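Long-range contact in eukaryotic translation initiation factor 4 gamma 2 (Homo sapiens, PDB 4IUL), which probably supports translation initiation as an eIF4G-family protein, its all-helical MIF4G domain interacting with the RNA helicase eIF4A: residues C42-L56 against L80-D92. Numbering follows the deposited sequence.
With SO4 (sulfate ion), chain D.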
ATOM      1  N   CYS A  42      17.352 -10.612  -2.561  1.00 47.19           N
ATOM      2  CA  CYS A  42      16.662 -10.027  -3.701  1.00 48.18           C
ATOM      3  C   CYS A  42      17.144 -10.716  -4.967  1.00 48.32           C
ATOM      4  O   CYS A  42      16.351 -11.028  -5.856  1.00 47.55           O
ATOM      5  CB  CYS A  42      16.949  -8.525  -3.771  1.00 50.04           C
ATOM      6  SG  CYS A  42      15.959  -7.608  -4.985  1.00 52.46           S
ATOM      7  N   LEU A  43      18.450 -10.962  -5.039  1.00 49.06           N
ATOM      8  CA  LEU A  43      19.045 -11.624  -6.198  1.00 49.65           C
ATOM      9  C   LEU A  43      18.556 -13.061  -6.315  1.00 48.71           C
ATOM     10  O   LEU A  43      18.326 -13.555  -7.420  1.00 48.39           O
ATOM     11  CB  LEU A  43      20.574 -11.611  -6.103  1.00 50.81           C
ATOM     12  CG  LEU A  43      21.271 -10.298  -6.469  1.00 52.44           C
ATOM     13  CD1 LEU A  43      22.737 -10.362  -6.087  1.00 52.93           C
ATOM     14  CD2 LEU A  43      21.120 -10.049  -7.962  1.00 53.48           C
ATOM     15  N   GLU A  44      18.407 -13.728  -5.174  1.00 46.46           N
ATOM     16  CA  GLU A  44      17.937 -15.109  -5.160  1.00 47.11           C
ATOM     17  C   GLU A  44      16.499 -15.169  -5.683  1.00 45.51           C
ATOM     18  O   GLU A  44      16.157 -16.021  -6.507  1.00 46.31           O
ATOM     19  CB  GLU A  44      17.989 -15.670  -3.738  1.00 48.91           C
ATOM     20  CG  GLU A  44      18.077 -17.189  -3.678  1.00 52.28           C
ATOM     21  CD  GLU A  44      17.927 -17.726  -2.263  1.00 54.83           C
ATOM     22  OE1 GLU A  44      18.418 -17.063  -1.318  1.00 52.85           O
ATOM     23  OE2 GLU A  44      17.325 -18.813  -2.103  1.00 54.74           O
ATOM     24  N   LEU A  45      15.666 -14.248  -5.209  1.00 42.77           N
ATOM     25  CA  LEU A  45      14.272 -14.193  -5.623  1.00 42.10           C
ATOM     26  C   LEU A  45      14.152 -13.980  -7.124  1.00 42.07           C
ATOM     27  O   LEU A  45      13.276 -14.558  -7.769  1.00 41.01           O
ATOM     28  CB  LEU A  45      13.536 -13.078  -4.875  1.00 40.73           C
ATOM     29  CG  LEU A  45      12.030 -12.984  -5.130  1.00 42.42           C
ATOM     30  CD1 LEU A  45      11.395 -14.364  -4.962  1.00 43.16           C
ATOM     31  CD2 LEU A  45      11.405 -11.985  -4.163  1.00 41.71           C
ATOM     32  N   LEU A  46      15.034 -13.148  -7.673  1.00 41.78           N
ATOM     33  CA  LEU A  46      15.037 -12.865  -9.106  1.00 43.45           C
ATOM     34  C   LEU A  46      15.459 -14.081  -9.926  1.00 44.53           C
ATOM     35  O   LEU A  46      15.032 -14.257 -11.068  1.00 44.77           O
ATOM     36  CB  LEU A  46      15.988 -11.704  -9.417  1.00 43.59           C
ATOM     37  CG  LEU A  46      15.483 -10.282  -9.170  1.00 43.73           C
ATOM     38  CD1 LEU A  46      16.638  -9.293  -9.247  1.00 44.08           C
ATOM     39  CD2 LEU A  46      14.418  -9.947 -10.204  1.00 42.56           C
ATOM     40  N   ASN A  47      16.294 -14.926  -9.333  1.00 45.31           N
ATOM     41  CA  ASN A  47      16.791 -16.103 -10.023  1.00 46.46           C
ATOM     42  C   ASN A  47      15.736 -17.183 -10.248  1.00 46.31           C
ATOM     43  O   ASN A  47      15.778 -17.884 -11.261  1.00 45.94           O
ATOM     44  CB  ASN A  47      17.981 -16.687  -9.249  1.00 49.20           C
ATOM     45  CG  ASN A  47      18.574 -17.918  -9.923  1.00 51.68           C
ATOM     46  OD1 ASN A  47      19.002 -17.863 -11.077  1.00 52.99           O
ATOM     47  ND2 ASN A  47      18.603 -19.034  -9.199  1.00 51.71           N
ATOM     48  N   VAL A  48      14.787 -17.310  -9.321  1.00 46.10           N
ATOM     49  CA  VAL A  48      13.755 -18.344  -9.435  1.00 45.57           C
ATOM     50  C   VAL A  48      12.293 -17.874  -9.538  1.00 44.72           C
ATOM     51  O   VAL A  48      11.410 -18.660  -9.892  1.00 44.22           O
ATOM     52  CB  VAL A  48      13.854 -19.328  -8.250  1.00 46.14           C
ATOM     53  CG1 VAL A  48      13.458 -18.625  -6.951  1.00 46.03           C
ATOM     54  CG2 VAL A  48      12.978 -20.541  -8.505  1.00 47.45           C
ATOM     55  N   GLY A  49      12.034 -16.601  -9.259  1.00 42.97           N
ATOM     56  CA  GLY A  49      10.663 -16.121  -9.303  1.00 40.77           C
ATOM     57  C   GLY A  49      10.165 -15.344 -10.507  1.00 39.53           C
ATOM     58  O   GLY A  49       9.203 -14.594 -10.378  1.00 38.99           O
ATOM     59  N   VAL A  50      10.779 -15.515 -11.672  1.00 38.15           N
ATOM     60  CA  VAL A  50      10.326 -14.787 -12.856  1.00 38.96           C
ATOM     61  C   VAL A  50      10.171 -15.702 -14.064  1.00 39.10           C
ATOM     62  O   VAL A  50       9.941 -15.249 -15.181  1.00 40.92           O
ATOM     63  CB  VAL A  50      11.302 -13.643 -13.227  1.00 38.38           C
ATOM     64  CG1 VAL A  50      11.424 -12.673 -12.077  1.00 38.52           C
ATOM     65  CG2 VAL A  50      12.663 -14.213 -13.586  1.00 38.55           C
ATOM     66  N   GLU A  51      10.287 -16.997 -13.820  1.00 38.66           N
ATOM     67  CA  GLU A  51      10.186 -18.011 -14.862  1.00 38.12           C
ATOM     68  C   GLU A  51       8.995 -17.903 -15.823  1.00 35.88           C
ATOM     69  O   GLU A  51       9.162 -18.062 -17.022  1.00 33.17           O
ATOM     70  CB  GLU A  51      10.175 -19.386 -14.198  1.00 40.98           C
ATOM     71  CG  GLU A  51      10.225 -20.551 -15.156  1.00 44.69           C
ATOM     72  CD  GLU A  51       9.971 -21.874 -14.460  1.00 43.07           C
ATOM     73  OE1 GLU A  51      10.644 -22.162 -13.447  1.00 41.45           O
ATOM     74  OE2 GLU A  51       9.093 -22.623 -14.927  1.00 44.69           O
ATOM     75  N   SER A  52       7.795 -17.652 -15.300  1.00 36.01           N
ATOM     76  CA  SER A  52       6.592 -17.567 -16.145  1.00 33.44           C
ATOM     77  C   SER A  52       5.440 -16.807 -15.488  1.00 31.79           C
ATOM     78  O   SER A  52       5.554 -16.343 -14.356  1.00 33.48           O
ATOM     79  CB  SER A  52       6.099 -18.973 -16.498  1.00 32.39           C
ATOM     80  OG  SER A  52       5.587 -19.624 -15.349  1.00 29.23           O
ATOM     81  N   LYS A  53       4.320 -16.703 -16.195  1.00 29.71           N
ATOM     82  CA  LYS A  53       3.162 -16.002 -15.658  1.00 29.51           C
ATOM     83  C   LYS A  53       2.676 -16.648 -14.360  1.00 26.67           C
ATOM     84  O   LYS A  53       2.437 -15.965 -13.361  1.00 24.92           O
ATOM     85  CB  LYS A  53       2.016 -15.970 -16.690  1.00 31.45           C
ATOM     86  CG  LYS A  53       0.763 -15.240 -16.184  1.00 32.72           C
ATOM     87  CD  LYS A  53      -0.140 -14.714 -17.313  1.00 36.26           C
ATOM     88  CE  LYS A  53      -0.893 -15.828 -18.025  1.00 36.41           C
ATOM     89  NZ  LYS A  53      -1.964 -15.305 -18.929  1.00 37.44           N
ATOM     90  N   LEU A  54       2.530 -17.967 -14.390  1.00 25.43           N
ATOM     91  CA  LEU A  54       2.062 -18.731 -13.237  1.00 24.87           C
ATOM     92  C   LEU A  54       2.919 -18.486 -11.993  1.00 24.78           C
ATOM     93  O   LEU A  54       2.395 -18.263 -10.904  1.00 26.55           O
ATOM     94  CB  LEU A  54       2.041 -20.223 -13.588  1.00 25.79           C
ATOM     95  CG  LEU A  54       1.535 -21.182 -12.507  1.00 28.44           C
ATOM     96  CD1 LEU A  54       0.918 -22.415 -13.172  1.00 28.06           C
ATOM     97  CD2 LEU A  54       2.685 -21.563 -11.564  1.00 25.73           C
ATOM     98  N   ILE A  55       4.234 -18.520 -12.156  1.00 22.79           N
ATOM     99  CA  ILE A  55       5.132 -18.291 -11.039  1.00 23.98           C
ATOM    100  C   ILE A  55       5.025 -16.844 -10.557  1.00 24.96           C
ATOM    101  O   ILE A  55       5.095 -16.586  -9.349  1.00 23.14           O
ATOM    102  CB  ILE A  55       6.587 -18.644 -11.429  1.00 25.05           C
ATOM    103  CG1 ILE A  55       6.721 -20.166 -11.534  1.00 28.21           C
ATOM    104  CG2 ILE A  55       7.562 -18.110 -10.410  1.00 23.81           C
ATOM    105  CD1 ILE A  55       8.050 -20.638 -12.058  1.00 31.99           C
ATOM    106  N   LEU A  56       4.847 -15.903 -11.487  1.00 24.26           N
ATOM    107  CA  LEU A  56       4.704 -14.493 -11.102  1.00 25.48           C
ATOM    108  C   LEU A  56       3.468 -14.287 -10.212  1.00 25.23           C
ATOM    109  O   LEU A  56       3.528 -13.560  -9.209  1.00 25.08           O
ATOM    110  CB  LEU A  56       4.595 -13.593 -12.342  1.00 25.84           C
ATOM    111  CG  LEU A  56       5.830 -13.401 -13.227  1.00 28.41           C
ATOM    112  CD1 LEU A  56       5.493 -12.454 -14.387  1.00 28.47           C
ATOM    113  CD2 LEU A  56       6.975 -12.835 -12.394  1.00 26.69           C
ATOM    114  N   LEU A  80      11.360  -4.408  -3.359  1.00 34.13           N
ATOM    115  CA  LEU A  80      11.450  -5.737  -3.957  1.00 33.93           C
ATOM    116  C   LEU A  80      10.533  -5.802  -5.189  1.00 33.16           C
ATOM    117  O   LEU A  80      10.892  -6.373  -6.224  1.00 33.14           O
ATOM    118  CB  LEU A  80      11.046  -6.793  -2.931  1.00 32.70           C
ATOM    119  CG  LEU A  80      11.207  -8.259  -3.325  1.00 33.09           C
ATOM    120  CD1 LEU A  80      12.672  -8.577  -3.617  1.00 30.46           C
ATOM    121  CD2 LEU A  80      10.690  -9.124  -2.177  1.00 32.86           C
ATOM    122  N   CYS A  81       9.352  -5.198  -5.081  1.00 32.47           N
ATOM    123  CA  CYS A  81       8.414  -5.182  -6.198  1.00 31.37           C
ATOM    124  C   CYS A  81       8.979  -4.372  -7.375  1.00 30.67           C
ATOM    125  O   CYS A  81       8.784  -4.738  -8.541  1.00 29.69           O
ATOM    126  CB  CYS A  81       7.062  -4.618  -5.744  1.00 29.73           C
ATOM    127  SG  CYS A  81       6.125  -5.751  -4.638  1.00 29.07           S
ATOM    128  N   LEU A  82       9.691  -3.288  -7.071  1.00 30.37           N
ATOM    129  CA  LEU A  82      10.286  -2.452  -8.116  1.00 30.00           C
ATOM    130  C   LEU A  82      11.287  -3.236  -8.963  1.00 30.38           C
ATOM    131  O   LEU A  82      11.248  -3.177 -10.189  1.00 27.90           O
ATOM    132  CB  LEU A  82      10.987  -1.241  -7.503  1.00 28.52           C
ATOM    133  CG  LEU A  82      11.818  -0.372  -8.466  1.00 31.79           C
ATOM    134  CD1 LEU A  82      10.939   0.158  -9.612  1.00 27.84           C
ATOM    135  CD2 LEU A  82      12.439   0.797  -7.685  1.00 29.25           C
ATOM    136  N   ARG A  83      12.186  -3.962  -8.303  1.00 31.91           N
ATOM    137  CA  ARG A  83      13.199  -4.761  -8.992  1.00 34.89           C
ATOM    138  C   ARG A  83      12.556  -5.794  -9.917  1.00 34.53           C
ATOM    139  O   ARG A  83      12.965  -5.952 -11.071  1.00 35.25           O
ATOM    140  CB  ARG A  83      14.088  -5.475  -7.968  1.00 38.32           C
ATOM    141  CG  ARG A  83      14.662  -4.557  -6.893  1.00 44.81           C
ATOM    142  CD  ARG A  83      15.801  -3.669  -7.406  1.00 50.77           C
ATOM    143  NE  ARG A  83      17.050  -4.419  -7.531  1.00 56.79           N
ATOM    144  CZ  ARG A  83      17.383  -5.157  -8.585  1.00 58.39           C
ATOM    145  NH1 ARG A  83      16.562  -5.241  -9.628  1.00 58.57           N
ATOM    146  NH2 ARG A  83      18.525  -5.836  -8.587  1.00 58.19           N
ATOM    147  N   LEU A  84      11.547  -6.497  -9.407  1.00 34.48           N
ATOM    148  CA  LEU A  84      10.852  -7.512 -10.198  1.00 35.48           C
ATOM    149  C   LEU A  84      10.114  -6.887 -11.382  1.00 34.84           C
ATOM    150  O   LEU A  84      10.096  -7.446 -12.481  1.00 33.87           O
ATOM    151  CB  LEU A  84       9.862  -8.290  -9.317  1.00 35.55           C
ATOM    152  CG  LEU A  84      10.517  -9.174  -8.247  1.00 36.13           C
ATOM    153  CD1 LEU A  84       9.463  -9.779  -7.329  1.00 35.04           C
ATOM    154  CD2 LEU A  84      11.310 -10.268  -8.933  1.00 36.29           C
ATOM    155  N   ALA A  85       9.512  -5.722 -11.157  1.00 33.03           N
ATOM    156  CA  ALA A  85       8.784  -5.039 -12.218  1.00 32.96           C
ATOM    157  C   ALA A  85       9.697  -4.676 -13.379  1.00 33.22           C
ATOM    158  O   ALA A  85       9.292  -4.727 -14.546  1.00 32.16           O
ATOM    159  CB  ALA A  85       8.120  -3.776 -11.673  1.00 31.81           C
ATOM    160  N   GLU A  86      10.933  -4.316 -13.059  1.00 34.54           N
ATOM    161  CA  GLU A  86      11.880  -3.914 -14.085  1.00 38.48           C
ATOM    162  C   GLU A  86      12.597  -5.074 -14.760  1.00 39.43           C
ATOM    163  O   GLU A  86      12.881  -5.006 -15.952  1.00 39.38           O
ATOM    164  CB  GLU A  86      12.918  -2.940 -13.500  1.00 40.04           C
ATOM    165  CG  GLU A  86      12.305  -1.699 -12.843  1.00 43.47           C
ATOM    166  CD  GLU A  86      13.339  -0.660 -12.410  1.00 46.02           C
ATOM    167  OE1 GLU A  86      14.364  -1.040 -11.803  1.00 47.25           O
ATOM    168  OE2 GLU A  86      13.117   0.545 -12.665  1.00 46.76           O
ATOM    169  N   ASP A  87      12.869  -6.145 -14.020  1.00 41.81           N
ATOM    170  CA  ASP A  87      13.597  -7.277 -14.596  1.00 44.54           C
ATOM    171  C   ASP A  87      12.785  -8.469 -15.117  1.00 44.79           C
ATOM    172  O   ASP A  87      13.231  -9.168 -16.021  1.00 44.89           O
ATOM    173  CB  ASP A  87      14.660  -7.767 -13.601  1.00 45.71           C
ATOM    174  CG  ASP A  87      15.639  -6.662 -13.198  1.00 48.50           C
ATOM    175  OD1 ASP A  87      15.753  -5.670 -13.952  1.00 49.65           O
ATOM    176  OD2 ASP A  87      16.299  -6.788 -12.141  1.00 48.58           O
ATOM    177  N   ALA A  88      11.600  -8.703 -14.564  1.00 44.62           N
ATOM    178  CA  ALA A  88      10.784  -9.828 -15.012  1.00 45.50           C
ATOM    179  C   ALA A  88      10.338  -9.685 -16.468  1.00 45.91           C
ATOM    180  O   ALA A  88       9.873  -8.628 -16.879  1.00 44.48           O
ATOM    181  CB  ALA A  88       9.564  -9.977 -14.116  1.00 46.13           C
ATOM    182  N   PRO A  89      10.481 -10.754 -17.268  1.00 46.06           N
ATOM    183  CA  PRO A  89      10.078 -10.724 -18.679  1.00 46.29           C
ATOM    184  C   PRO A  89       8.563 -10.625 -18.872  1.00 46.79           C
ATOM    185  O   PRO A  89       7.794 -11.121 -18.052  1.00 48.09           O
ATOM    186  CB  PRO A  89      10.654 -12.030 -19.236  1.00 46.04           C
ATOM    187  CG  PRO A  89      10.717 -12.924 -18.027  1.00 46.38           C
ATOM    188  CD  PRO A  89      11.218 -11.993 -16.960  1.00 45.16           C
ATOM    189  N   ASN A  90       8.146  -9.985 -19.961  1.00 45.69           N
ATOM    190  CA  ASN A  90       6.733  -9.813 -20.263  1.00 47.16           C
ATOM    191  C   ASN A  90       6.156 -11.101 -20.849  1.00 48.18           C
ATOM    192  O   ASN A  90       6.824 -11.794 -21.619  1.00 49.32           O
ATOM    193  CB  ASN A  90       6.542  -8.665 -21.266  1.00 46.90           C
ATOM    194  CG  ASN A  90       5.159  -8.025 -21.175  1.00 45.92           C
ATOM    195  OD1 ASN A  90       4.156  -8.705 -20.965  1.00 46.00           O
ATOM    196  ND2 ASN A  90       5.106  -6.710 -21.348  1.00 46.22           N
ATOM    197  N   PHE A  91       4.915 -11.412 -20.488  1.00 47.95           N
ATOM    198  CA  PHE A  91       4.243 -12.613 -20.978  1.00 48.36           C
ATOM    199  C   PHE A  91       2.893 -12.312 -21.627  1.00 50.77           C
ATOM    200  O   PHE A  91       2.130 -13.231 -21.919  1.00 50.77           O
ATOM    201  CB  PHE A  91       4.025 -13.607 -19.831  1.00 45.81           C
ATOM    202  CG  PHE A  91       5.295 -14.205 -19.295  1.00 43.31           C
ATOM    203  CD1 PHE A  91       6.037 -15.100 -20.062  1.00 41.30           C
ATOM    204  CD2 PHE A  91       5.761 -13.858 -18.032  1.00 41.64           C
ATOM    205  CE1 PHE A  91       7.223 -15.640 -19.578  1.00 41.72           C
ATOM    206  CE2 PHE A  91       6.945 -14.391 -17.538  1.00 42.07           C
ATOM    207  CZ  PHE A  91       7.680 -15.285 -18.312  1.00 41.89           C
ATOM    208  N   ASP A  92       2.586 -11.039 -21.854  1.00 52.95           N
ATOM    209  CA  ASP A  92       1.304 -10.695 -22.465  1.00 56.98           C
ATOM    210  C   ASP A  92       1.404 -10.544 -23.985  1.00 59.75           C
ATOM    211  O   ASP A  92       1.851  -9.511 -24.491  1.00 61.40           O
ATOM    212  CB  ASP A  92       0.743  -9.399 -21.863  1.00 58.36           C
ATOM    213  CG  ASP A  92       0.541  -9.481 -20.356  1.00 58.31           C
ATOM    214  OD1 ASP A  92       0.409 -10.596 -19.813  1.00 56.60           O
ATOM    215  OD2 ASP A  92       0.494  -8.410 -19.714  1.00 59.01           O
TER
HETATM  216  S   SO4 D 402      -4.403 -13.658 -16.583  1.00 55.97           S
HETATM  217  O1  SO4 D 402      -5.806 -13.493 -17.006  1.00 58.94           O
HETATM  218  O2  SO4 D 402      -3.518 -12.941 -17.518  1.00 58.06           O
HETATM  219  O3  SO4 D 402      -4.239 -13.109 -15.228  1.00 57.96           O
HETATM  220  O4  SO4 D 402      -4.055 -15.091 -16.584  1.00 58.53           O
HETATM  221  O   HOH W   1      -1.138 -12.735 -20.504  1.00 51.09           O
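F91 lays its ring against the backbone of S52 and K53, a worked example of how a loop leaving one helix can pack on the start of another. Its CB lies 4.4 Å from K53 CB, and with CG anti to the carbonyl carbon (chi1 -68°) the ring reaches the turn before helix 53-69. K53 N stands over one face near the rim, beside CG and 3.7 Å from CD2; CE2 meets CA and C of S52, CE1 touches S52 CA and E51 O, and CZ ends 3.3 Å from S52 CA and 3.4 Å from E51 O. L56 CD1 comes to the ring edge, as does V50 O. With an alanine here the ring is gone, which would probably leave a gap beside S52 and L56 CD1 without its aromatic neighbour.

Farther back, L46 and L84 lie alongside in opposite senses, L46 CD2 packed tightly at 3.4 Å from L84 CD2. L45 and L80 cross at about a right angle, L45 CD2 resting against both methyls of L80. R83 bends over C42 SG, and its NH1 forms a salt bridge to D87 OD2 (3.0 Å) beside L46 CD1. K53 NZ grips a sulfate, probably from crystallisation and shared with K57 and R110; a water accepts from K53 NZ and donates to D92 OD1, itself salt-bridged to R110.

Within this HEAT-repeat domain, helix segments 42-48 and 80-87 run at 38°; helix 13-31 flanks the first, and L84 also packs on helices 53-69 and 107-127.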